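Local coordinates for Rab5 protein, putative (Plasmodium falciparum, PDB 3CLV) that is a putative Rab5-type small protein of the Ras family with a P-loop nucleotide-binding fold, and holds guanosine-5'-diphosphate in this structure, at residues L25-D30 / C45-N50; F32-N37 / S184-T189; A101-E104 / S108-P111; V122-D125 / N130-D133; N140-K143 / N147-I150. All coordinates share one frame; numbering follows the deposited sequence. Where two conformers were deposited one is given.

Contact 1: residues L25-D30 / C45-N50; sequences LRLTKD and CTYVVN
Leu27, on the last turns of the helix that follows the P-loop, packs on Tyr47 of the sheet's edge strand 43-50. Leu27 over the Tyr47 ring is the larger part of the contact. Leu27 CD1 lies over the middle of the Tyr47 ring, 3.6 Å from its centroid and 12° off the ring normal, which makes a CH-pi contact. The nearest ring atom to CD1 is Tyr47 CZ at 3.6 Å. Leu27 CD2 lies nearer the root of the ring, 3.7 Å from Tyr47 CG. Tyr47 holds CG anti to its backbone N (chi1 -176°), and this swings the ring out toward the helix. Beside this pair the packing is thinner. Thr28 CG2 comes within 4.1 Å of the backbone O of Thr46. It also lies near Cys45 SG, but only in one of two cysteine conformers. Thr28 OG1 is turned to its own helix and bonds to Val24 O. At the helix end, Arg26 NH2 makes a salt bridge of 2.9 Å to Asp30 OD1, coming from well above the carboxylate plane. Asp30 leaves the helix with positive phi. Leu27 also touches Ile97 of strand 92-99 and Phe195 of helix 191-206 and is buried. The short axes pass 9.3 Å apart at 65°. This is helix-on-sheet packing at the antiparallel edge of a Ras-like alpha/beta fold.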
# COMPACT_ATOMS: atom_id res chain seq x y z
N LEU A 25 19.47 3.33 5.64
CA LEU A 25 20.38 4.48 5.76
C LEU A 25 21.64 4.33 4.90
O LEU A 25 22.09 5.29 4.25
CB LEU A 25 20.75 4.72 7.22
CG LEU A 25 21.50 6.03 7.46
CD1 LEU A 25 20.57 7.23 7.18
CD2 LEU A 25 22.03 6.06 8.87
N ARG A 26 22.20 3.12 4.90
CA ARG A 26 23.39 2.78 4.13
C ARG A 26 23.04 2.85 2.65
O ARG A 26 23.76 3.45 1.87
CB ARG A 26 23.86 1.37 4.52
CG ARG A 26 25.10 0.87 3.83
CD ARG A 26 26.29 1.12 4.74
NE ARG A 26 27.00 2.29 4.31
CZ ARG A 26 28.10 2.76 4.88
NH1 ARG A 26 28.63 2.18 5.96
NH2 ARG A 26 28.66 3.83 4.36
N LEU A 27 21.89 2.26 2.29
CA LEU A 27 21.44 2.27 0.91
C LEU A 27 21.23 3.69 0.36
O LEU A 27 21.74 4.02 -0.72
CB LEU A 27 20.16 1.44 0.73
CG LEU A 27 19.62 1.39 -0.69
CD1 LEU A 27 20.47 0.43 -1.52
CD2 LEU A 27 18.14 0.98 -0.68
N THR A 28 20.53 4.52 1.12
CA THR A 28 20.07 5.80 0.60
C THR A 28 20.99 6.99 0.90
O THR A 28 20.98 7.99 0.16
CB THR A 28 18.63 6.10 1.04
OG1 THR A 28 18.58 6.20 2.47
CG2 THR A 28 17.71 4.96 0.56
N LYS A 29 21.79 6.87 1.95
CA LYS A 29 22.60 8.00 2.40
C LYS A 29 24.06 7.61 2.66
O LYS A 29 24.86 8.44 3.13
CB LYS A 29 21.93 8.64 3.62
CG LYS A 29 20.59 9.31 3.28
CD LYS A 29 19.83 9.78 4.51
CE LYS A 29 18.56 10.56 4.12
NZ LYS A 29 17.81 11.07 5.30
N ASP A 30 24.41 6.36 2.34
CA ASP A 30 25.77 5.84 2.49
C ASP A 30 26.36 6.14 3.88
O ASP A 30 27.51 6.60 4.00
CB ASP A 30 26.66 6.36 1.35
CG ASP A 30 27.94 5.57 1.20
OD1 ASP A 30 27.97 4.38 1.56
OD2 ASP A 30 28.92 6.18 0.72
N CYS A 45 10.89 4.87 1.81
CA CYS A 45 11.97 5.43 1.00
C CYS A 45 11.93 4.82 -0.39
O CYS A 45 11.31 3.79 -0.62
CB CYS A 45 13.35 5.21 1.65
SG CYS A 45 14.07 3.58 1.38
N THR A 46 12.57 5.49 -1.34
CA THR A 46 12.66 4.96 -2.70
C THR A 46 14.12 4.72 -3.11
O THR A 46 15.04 5.26 -2.51
CB THR A 46 11.90 5.82 -3.74
OG1 THR A 46 12.51 7.12 -3.83
CG2 THR A 46 10.45 6.00 -3.32
N TYR A 47 14.31 3.86 -4.11
CA TYR A 47 15.64 3.57 -4.59
C TYR A 47 15.53 3.05 -6.00
O TYR A 47 14.63 2.26 -6.32
CB TYR A 47 16.33 2.53 -3.69
CG TYR A 47 17.76 2.27 -4.10
CD1 TYR A 47 18.75 3.25 -3.88
CD2 TYR A 47 18.13 1.08 -4.72
CE1 TYR A 47 20.06 3.03 -4.25
CE2 TYR A 47 19.44 0.84 -5.10
CZ TYR A 47 20.40 1.83 -4.86
OH TYR A 47 21.71 1.65 -5.22
N VAL A 48 16.43 3.52 -6.86
CA VAL A 48 16.39 3.14 -8.26
C VAL A 48 17.62 2.31 -8.60
O VAL A 48 18.74 2.68 -8.27
CB VAL A 48 16.33 4.38 -9.17
CG1 VAL A 48 16.30 3.97 -10.64
CG2 VAL A 48 15.12 5.24 -8.82
N VAL A 49 17.40 1.19 -9.26
CA VAL A 49 18.48 0.41 -9.84
C VAL A 49 18.31 0.54 -11.35
O VAL A 49 17.24 0.25 -11.89
CB VAL A 49 18.42 -1.10 -9.47
CG1 VAL A 49 19.49 -1.89 -10.22
CG2 VAL A 49 18.56 -1.32 -7.97
N ASN A 50 19.36 0.98 -12.04
CA ASN A 50 19.36 0.83 -13.49
C ASN A 50 20.27 -0.34 -13.86
O ASN A 50 21.46 -0.34 -13.54
CB ASN A 50 19.77 2.12 -14.21
CG ASN A 50 19.65 2.01 -15.73
OD1 ASN A 50 20.54 1.49 -16.39
ND2 ASN A 50 18.53 2.50 -16.27

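Contact 2: residues F32-N37 / S184-T189; sequences FHENTN and SAKTGT. With GDP (guanosine-5'-diphosphate), chain D.
Phe32 and Lys186 form the close-packed part of this contact, beside the guanine and ribose of guanosine-5'-diphosphate. Lys186 CA stands over the centre of the Phe32 ring, 3.6 Å from the centroid, in a CH-pi contact. Lys186 CG covers the same face at Phe32 CE2, 3.5 Å away. Ala185 adds its backbone O at Phe32 CD1. The ring also borders the nucleotide, with Phe32 CZ 3.3 Å from GDP O2'. Backbone groups do most of the gripping. The ribose gives O2' to His33 O at 2.7 Å and O3' to Glu34 O at 2.8 Å, while Thr36 OG1 donates to O1A. Ala185 N and Lys186 N both make weak bonds to guanine O6, that of Ala185 strongly bent. On this buried side Ser184 OG accepts from Thr187 N in an ST motif and also bonds to Asp158 OD2. The outer side is looser and exposed. There the extended Lys186 chain passes the bent Glu34. In one of two Glu34 conformers, OE1 meets Lys186 NZ in a long salt bridge of 3.4 Å. The loop after helix 20-29 thus faces the loop between strand 179-183 and helix 191-206. Ser22 and Arg26 of helix 20-29 pack against Phe32.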
# COMPACT_ATOMS: atom_id res chain seq x y z
N PHE A 32 26.18 4.94 8.30
CA PHE A 32 25.82 3.99 9.34
C PHE A 32 25.86 4.64 10.73
O PHE A 32 26.82 5.35 11.06
CB PHE A 32 26.73 2.76 9.27
CG PHE A 32 26.53 1.77 10.40
CD1 PHE A 32 25.49 0.83 10.36
CD2 PHE A 32 27.40 1.76 11.48
CE1 PHE A 32 25.31 -0.07 11.42
CE2 PHE A 32 27.25 0.85 12.52
CZ PHE A 32 26.20 -0.07 12.49
N HIS A 33 24.83 4.35 11.54
CA HIS A 33 24.79 4.78 12.95
C HIS A 33 24.84 3.57 13.89
O HIS A 33 23.98 2.69 13.80
CB HIS A 33 23.52 5.60 13.25
CG HIS A 33 23.38 6.84 12.42
ND1 HIS A 33 22.17 7.45 12.19
CD2 HIS A 33 24.30 7.59 11.76
CE1 HIS A 33 22.34 8.52 11.44
NE2 HIS A 33 23.63 8.63 11.17
N GLU A 34 25.84 3.56 14.79
CA GLU A 34 26.03 2.46 15.74
C GLU A 34 24.88 2.38 16.75
O GLU A 34 24.61 1.32 17.32
CB GLU A 34 27.38 2.57 16.47
CG GLU A 34 28.61 2.44 15.58
CD GLU A 34 29.11 1.00 15.40
OE1 GLU A 34 30.22 0.83 14.85
OE2 GLU A 34 28.42 0.05 15.80
N ASN A 35 24.22 3.51 16.97
CA ASN A 35 23.05 3.61 17.86
C ASN A 35 21.88 4.11 17.03
O ASN A 35 22.04 4.99 16.20
CB ASN A 35 23.31 4.61 18.99
CG ASN A 35 24.53 4.25 19.83
OD1 ASN A 35 24.78 3.07 20.10
ND2 ASN A 35 25.29 5.25 20.23
N THR A 36 20.71 3.52 17.23
CA THR A 36 19.52 3.92 16.47
C THR A 36 18.34 4.06 17.42
O THR A 36 18.36 3.51 18.50
CB THR A 36 19.16 2.89 15.34
OG1 THR A 36 18.85 1.62 15.92
CG2 THR A 36 20.30 2.73 14.33
N ASN A 37 17.34 4.83 17.01
CA ASN A 37 16.17 5.07 17.84
C ASN A 37 14.96 4.36 17.23
O ASN A 37 14.97 4.01 16.06
CB ASN A 37 15.85 6.59 17.97
CG ASN A 37 17.02 7.41 18.53
OD1 ASN A 37 17.06 8.63 18.35
ND2 ASN A 37 17.97 6.76 19.18
N SER A 184 26.29 -6.54 5.46
CA SER A 184 26.60 -5.70 6.61
C SER A 184 26.22 -4.26 6.29
O SER A 184 26.77 -3.65 5.37
CB SER A 184 28.07 -5.83 7.04
OG SER A 184 28.35 -4.98 8.17
N ALA A 185 25.23 -3.74 7.02
CA ALA A 185 24.93 -2.29 6.97
C ALA A 185 26.12 -1.49 7.50
O ALA A 185 26.38 -0.39 7.04
CB ALA A 185 23.67 -1.97 7.78
N LYS A 186 26.82 -2.06 8.48
CA LYS A 186 27.99 -1.40 9.09
C LYS A 186 29.11 -1.13 8.06
O LYS A 186 29.57 0.00 7.93
CB LYS A 186 28.49 -2.17 10.32
CG LYS A 186 29.58 -1.43 11.15
CD LYS A 186 29.98 -2.20 12.40
CE LYS A 186 31.25 -1.61 13.05
NZ LYS A 186 31.47 -2.27 14.37
N THR A 187 29.52 -2.16 7.32
CA THR A 187 30.61 -1.98 6.34
C THR A 187 30.10 -1.60 4.95
O THR A 187 30.86 -1.14 4.10
CB THR A 187 31.52 -3.24 6.25
OG1 THR A 187 30.77 -4.34 5.70
CG2 THR A 187 32.05 -3.62 7.62
N GLY A 188 28.80 -1.80 4.72
CA GLY A 188 28.20 -1.58 3.39
C GLY A 188 28.19 -2.82 2.50
O GLY A 188 27.68 -2.78 1.37
N THR A 189 28.73 -3.92 2.99
CA THR A 189 28.82 -5.16 2.20
C THR A 189 27.45 -5.66 1.69
O THR A 189 26.57 -5.97 2.49
CB THR A 189 29.50 -6.27 3.02
OG1 THR A 189 30.84 -5.85 3.35
CG2 THR A 189 29.58 -7.57 2.22
PB GDP D . 15.81 -2.34 12.92
O1B GDP D . 15.39 -1.19 12.06
O2B GDP D . 15.04 -2.35 14.22
O3B GDP D . 15.62 -3.68 12.25
O3A GDP D . 17.39 -2.27 13.26
PA GDP D . 18.29 -0.92 13.32
O1A GDP D . 17.66 0.09 14.27
O2A GDP D . 18.65 -0.38 11.97
O5' GDP D . 19.63 -1.49 14.02
C5' GDP D . 19.62 -2.04 15.34
C4' GDP D . 21.05 -1.98 15.89
O4' GDP D . 21.91 -2.86 15.14
C3' GDP D . 21.71 -0.60 15.82
O3' GDP D . 22.51 -0.52 17.01
C2' GDP D . 22.63 -0.66 14.60
O2' GDP D . 23.78 0.19 14.68
C1' GDP D . 23.03 -2.13 14.62
N9 GDP D . 23.29 -2.65 13.28
C8 GDP D . 22.45 -2.58 12.22
N7 GDP D . 23.02 -3.18 11.15
C5 GDP D . 24.22 -3.65 11.54
C6 GDP D . 25.34 -4.39 10.90
O6 GDP D . 25.26 -4.73 9.69
N1 GDP D . 26.42 -4.69 11.66
C2 GDP D . 26.52 -4.35 12.98
N2 GDP D . 27.64 -4.70 13.66
N3 GDP D . 25.54 -3.65 13.63
C4 GDP D . 24.40 -3.30 12.96

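Contact 3: residues A101-E104 / S108-P111; sequences AGQE and SIVP
Gln103 lies against Ile109 with both its CB and its amide end. Gln103 OE1 is 3.3 Å from Ile109 CD1 and 3.8 Å from Ile109 CG2, so the amide oxygen rests on two methyls. Gln103 CB meets Ile109 CG2 at 3.9 Å. The Gln103 chain bends at its second torsion (chi2 -80°), which turns the amide back across the isoleucine. The two side chains are slanted against each other. Val110 makes the second touch. Its CB is 4.1 Å from Gln103 O, and its CG2 is 4.2 Å from Glu104 CA. All of these are van der Waals contacts. They close the short turn between a 3-10 segment at 103-104 and the start of helix 110-114. The turn follows strand 92-99 and corresponds to the switch II region of Ras-like proteins, and Ala101-Gly102-Gln103 matches the family's characteristic Ala-Gly-Gln sequence after the Asp of that strand. Behind the first shell, Glu104 folds back on its own loop. Glu104 OE1 accepts from Gly102 N at 2.9 Å, on the syn side and 26° out of the carboxylate plane, and also bonds to Thr100 OG1. At Gly102's positive phi a CB would press on the carbonyl O of Ala101. Gly102 O accepts from Arg105 NE, and Ala101 N donates to Asp99 OD1. Further out, Ile109 packs on Ile109 of the second subunit, and Gln103 on Ser108 of that subunit.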
# COMPACT_ATOMS: atom_id res chain seq x y z
N ALA A 101 9.37 -1.40 10.51
CA ALA A 101 9.94 -0.54 11.59
C ALA A 101 9.28 -0.67 12.95
O ALA A 101 9.24 0.31 13.71
CB ALA A 101 9.94 0.93 11.17
N GLY A 102 8.79 -1.87 13.27
CA GLY A 102 8.12 -2.12 14.55
C GLY A 102 6.68 -2.60 14.38
O GLY A 102 6.16 -3.30 15.25
N GLN A 103 6.05 -2.24 13.26
CA GLN A 103 4.66 -2.62 13.00
C GLN A 103 4.44 -4.10 12.67
O GLN A 103 3.31 -4.60 12.68
CB GLN A 103 4.05 -1.74 11.90
CG GLN A 103 4.10 -0.23 12.23
CD GLN A 103 2.99 0.21 13.18
OE1 GLN A 103 2.39 -0.60 13.86
NE2 GLN A 103 2.72 1.51 13.20
N GLU A 104 5.54 -4.82 12.40
CA GLU A 104 5.49 -6.26 12.17
C GLU A 104 4.94 -7.02 13.40
O GLU A 104 4.51 -8.16 13.29
CB GLU A 104 6.88 -6.80 11.78
CG GLU A 104 7.93 -6.77 12.93
CD GLU A 104 8.63 -5.42 13.12
OE1 GLU A 104 8.48 -4.54 12.25
OE2 GLU A 104 9.36 -5.27 14.14
N SER A 108 -2.90 -6.93 12.62
CA SER A 108 -3.90 -6.17 11.89
C SER A 108 -3.30 -4.99 11.09
O SER A 108 -4.00 -4.34 10.31
CB SER A 108 -4.98 -5.68 12.85
OG SER A 108 -4.59 -4.46 13.44
N ILE A 109 -2.02 -4.69 11.33
CA ILE A 109 -1.35 -3.58 10.63
C ILE A 109 -0.44 -4.11 9.52
O ILE A 109 -0.41 -3.57 8.42
CB ILE A 109 -0.57 -2.65 11.62
CG1 ILE A 109 -1.55 -1.92 12.54
CG2 ILE A 109 0.29 -1.62 10.87
CD1 ILE A 109 -0.87 -1.12 13.65
N VAL A 110 0.28 -5.18 9.80
CA VAL A 110 1.26 -5.71 8.83
C VAL A 110 0.72 -6.03 7.41
O VAL A 110 1.44 -5.86 6.44
CB VAL A 110 2.15 -6.85 9.44
CG1 VAL A 110 1.41 -8.17 9.57
CG2 VAL A 110 3.42 -7.01 8.64
N PRO A 111 -0.54 -6.51 7.28
CA PRO A 111 -1.09 -6.72 5.92
C PRO A 111 -1.07 -5.47 5.01
O PRO A 111 -1.03 -5.61 3.78
CB PRO A 111 -2.53 -7.18 6.20
CG PRO A 111 -2.43 -7.86 7.53
CD PRO A 111 -1.52 -6.92 8.30

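Contact 4: residues V122-D125 / N130-D133; sequences VVFD and NTLD
Thr131 turns OG1 to lie between its backbone N and carbonyl carbon (chi1 72°), where it faces the end of strand 119-125. Phe124 takes a similar first torsion (chi1 73°), and its ring then runs alongside Leu132. Asp125 N donates to Thr131 OG1 at 3.0 Å with a nearly straight N-H...O angle of 170°. The same hydroxyl bonds to Asn128 O, so one oxygen links the strand end, the turn and the first turns of the helix. Phe124 CB is 3.5 Å from Thr131 OG1 and completes the packing there. Leu132 covers one face of the ring, and Thr131 OG1 lies at its edge. Leu132 CD1 sits over the centre of that face, 3.9 Å from the centroid, in a CH-pi contact. Leu132 CB is 4.0 Å from Phe124 CD2. The two side chains point the same way. One water bridges the two backbones. It donates to Val123 O at 2.7 Å and to Thr131 O at 2.9 Å, and so satisfies a strand carbonyl and a helix carbonyl together. Asp125 does not use its carboxylate across this contact: OD1 bonds to Ser127 OG, and OD2 has a long, weak ion pair with Lys156. The contact lies at the strand-to-helix connection of the beta-alpha-beta unit formed by 119-125, 129-145 and 149-155. Phe124 also touches Leu152 and Ala154 of the adjoining strand 149-155, and both Phe124 and Leu132 reach Val169 of helix 166-175.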
# COMPACT_ATOMS: atom_id res chain seq x y z
N VAL A 122 13.22 -9.98 3.71
CA VAL A 122 13.07 -10.53 5.06
C VAL A 122 14.45 -10.64 5.69
O VAL A 122 15.29 -11.45 5.25
CB VAL A 122 12.33 -11.90 5.09
CG1 VAL A 122 12.03 -12.28 6.54
CG2 VAL A 122 11.03 -11.84 4.30
N VAL A 123 14.69 -9.82 6.71
CA VAL A 123 16.03 -9.63 7.27
C VAL A 123 16.13 -10.34 8.63
O VAL A 123 15.20 -10.32 9.41
CB VAL A 123 16.33 -8.10 7.47
CG1 VAL A 123 17.76 -7.87 7.98
CG2 VAL A 123 16.08 -7.34 6.18
N PHE A 124 17.27 -10.97 8.88
CA PHE A 124 17.57 -11.46 10.23
C PHE A 124 19.01 -11.08 10.58
O PHE A 124 19.77 -10.58 9.72
CB PHE A 124 17.29 -12.97 10.36
CG PHE A 124 18.30 -13.85 9.63
CD1 PHE A 124 18.14 -14.14 8.28
CD2 PHE A 124 19.38 -14.40 10.31
CE1 PHE A 124 19.06 -14.93 7.59
CE2 PHE A 124 20.33 -15.19 9.64
CZ PHE A 124 20.16 -15.46 8.28
N ASP A 125 19.36 -11.28 11.84
CA ASP A 125 20.67 -10.93 12.40
C ASP A 125 21.38 -12.26 12.63
O ASP A 125 20.88 -13.13 13.35
CB ASP A 125 20.42 -10.14 13.71
CG ASP A 125 21.69 -9.87 14.52
OD1 ASP A 125 22.81 -10.30 14.14
OD2 ASP A 125 21.53 -9.21 15.58
N ASN A 130 17.03 -16.35 17.21
CA ASN A 130 15.61 -16.03 17.37
C ASN A 130 15.05 -15.22 16.19
O ASN A 130 13.91 -15.41 15.78
CB ASN A 130 15.36 -15.28 18.68
CG ASN A 130 15.48 -16.17 19.92
OD1 ASN A 130 15.46 -17.40 19.84
ND2 ASN A 130 15.61 -15.53 21.09
N THR A 131 15.88 -14.33 15.65
CA THR A 131 15.45 -13.47 14.54
C THR A 131 15.35 -14.29 13.24
O THR A 131 14.53 -13.97 12.38
CB THR A 131 16.36 -12.24 14.36
OG1 THR A 131 17.63 -12.62 13.84
CG2 THR A 131 16.54 -11.50 15.70
N LEU A 132 16.17 -15.32 13.10
CA LEU A 132 16.02 -16.29 12.00
C LEU A 132 14.69 -17.05 12.09
O LEU A 132 13.96 -17.18 11.10
CB LEU A 132 17.20 -17.29 11.94
CG LEU A 132 17.08 -18.37 10.84
CD1 LEU A 132 16.90 -17.77 9.45
CD2 LEU A 132 18.27 -19.33 10.84
N ASP A 133 14.37 -17.56 13.28
CA ASP A 133 13.12 -18.28 13.50
C ASP A 133 11.90 -17.43 13.11
O ASP A 133 10.96 -17.93 12.49
CB ASP A 133 13.01 -18.71 14.98
CG ASP A 133 14.13 -19.65 15.42
OD1 ASP A 133 14.70 -20.39 14.58
OD2 ASP A 133 14.41 -19.65 16.64
O HOH W 1 13.90 -11.22 11.62

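Contact 5: residues N140-K143 / N147-I150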
# COMPACT_ATOMS: atom_id res chain seq x y z
N ASN A 140 6.92 -18.11 5.36
CA ASN A 140 5.73 -18.98 5.23
C ASN A 140 4.43 -18.22 5.05
O ASN A 140 3.62 -18.57 4.21
CB ASN A 140 5.67 -19.99 6.39
CG ASN A 140 6.78 -21.02 6.31
OD1 ASN A 140 7.23 -21.39 5.23
ND2 ASN A 140 7.23 -21.49 7.46
N GLN A 141 4.24 -17.14 5.82
CA GLN A 141 3.07 -16.28 5.67
C GLN A 141 3.04 -15.61 4.31
O GLN A 141 1.99 -15.53 3.67
CB GLN A 141 3.08 -15.16 6.72
CG GLN A 141 2.65 -15.54 8.10
CD GLN A 141 2.47 -14.31 9.00
OE1 GLN A 141 3.06 -13.25 8.76
NE2 GLN A 141 1.65 -14.46 10.03
N LEU A 142 4.19 -15.10 3.88
CA LEU A 142 4.26 -14.41 2.59
C LEU A 142 3.98 -15.33 1.40
O LEU A 142 3.24 -14.97 0.47
CB LEU A 142 5.61 -13.71 2.40
CG LEU A 142 5.90 -12.44 3.22
CD1 LEU A 142 7.42 -12.29 3.34
CD2 LEU A 142 5.29 -11.22 2.54
N LYS A 143 4.56 -16.53 1.43
CA LYS A 143 4.33 -17.53 0.36
C LYS A 143 2.85 -17.87 0.18
O LYS A 143 2.41 -18.11 -0.93
CB LYS A 143 5.15 -18.81 0.59
CG LYS A 143 6.64 -18.54 0.57
CD LYS A 143 7.46 -19.78 0.82
CE LYS A 143 8.19 -20.19 -0.44
NZ LYS A 143 7.30 -20.71 -1.52
N ASN A 147 2.04 -13.78 -4.58
CA ASN A 147 3.29 -14.06 -5.27
C ASN A 147 4.25 -12.92 -4.94
O ASN A 147 4.00 -11.79 -5.31
CB ASN A 147 3.08 -14.23 -6.80
CG ASN A 147 2.44 -13.00 -7.44
OD1 ASN A 147 1.40 -12.53 -7.00
ND2 ASN A 147 3.07 -12.50 -8.50
N TYR A 148 5.27 -13.19 -4.16
CA TYR A 148 6.27 -12.18 -3.87
C TYR A 148 7.59 -12.68 -4.40
O TYR A 148 7.86 -13.89 -4.36
CB TYR A 148 6.40 -11.92 -2.36
CG TYR A 148 5.13 -11.42 -1.71
CD1 TYR A 148 4.71 -10.10 -1.88
CD2 TYR A 148 4.35 -12.27 -0.93
CE1 TYR A 148 3.52 -9.63 -1.28
CE2 TYR A 148 3.17 -11.83 -0.33
CZ TYR A 148 2.77 -10.52 -0.51
OH TYR A 148 1.60 -10.14 0.08
N ILE A 149 8.41 -11.77 -4.89
CA ILE A 149 9.85 -12.05 -5.00
C ILE A 149 10.44 -11.81 -3.62
O ILE A 149 10.47 -10.67 -3.12
CB ILE A 149 10.53 -11.16 -6.08
CG1 ILE A 149 9.90 -11.41 -7.45
CG2 ILE A 149 12.04 -11.47 -6.12
CD1 ILE A 149 10.23 -10.32 -8.50
N ILE A 150 10.90 -12.89 -2.98
CA ILE A 150 11.39 -12.84 -1.60
C ILE A 150 12.90 -13.01 -1.57
O ILE A 150 13.45 -13.94 -2.16
CB ILE A 150 10.74 -13.92 -0.70
CG1 ILE A 150 9.21 -13.78 -0.69
CG2 ILE A 150 11.31 -13.86 0.72
CD1 ILE A 150 8.51 -15.05 -0.20
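Leu142 and Tyr148 make the main apolar contact, meeting at about a right angle. Leu142 CD2 lies over one face of the Tyr148 ring, offset toward its rim. It is 3.9 Å from the ring centroid and 23° off the normal, a CH-pi contact. Its nearest ring atom is Tyr148 CE2 at 3.6 Å. The leucine keeps CG anti to its carbonyl carbon (chi1 -73°), which places CD2 over the face. The second kind of approach is polar to aromatic. Leu142 O sits in the ring plane at the edge, 3.2 Å from Tyr148 CD2. A third, looser set is aliphatic. Ile150 CD1 touches Leu142 CB at 4.1 Å and Lys143 CG at 4.0 Å, where the lysine stem crosses the isoleucine before its tail bends away. The Tyr148 hydroxyl is held elsewhere, by Ser145 OG and by Tyr114 O. The contact closes the return from helix 129-145 into strand 149-155. Leu142 also packs on Ala120 and Val122 of strand 119-125 and on Tyr114 of helix 110-114. Ile150 likewise meets Val122, while its backbone pairs with Leu179 of strand 179-183.

From the N terminus, contact 1 comes first and closes the stretch between helix 20-29 and strand 43-50. Contact 2 opens inside that stretch, at 32-37, and closes only at 184-189, so the two cross. They also touch, Arg26 on Ala185, Lys186 and Gly188, and Leu25 on His33. Contacts 3, 4 and 5 all fall within the long span of contact 2 and follow one another in series. Contact 3 closes a short turn before helix 110-114. Contacts 4 and 5 bracket helix 129-145, at its entry from strand 119-125 and its exit to strand 149-155, and meet through Val122. Contacts 1, 4 and 5 reach the same sheet; contact 2 joins two nucleotide-binding loops.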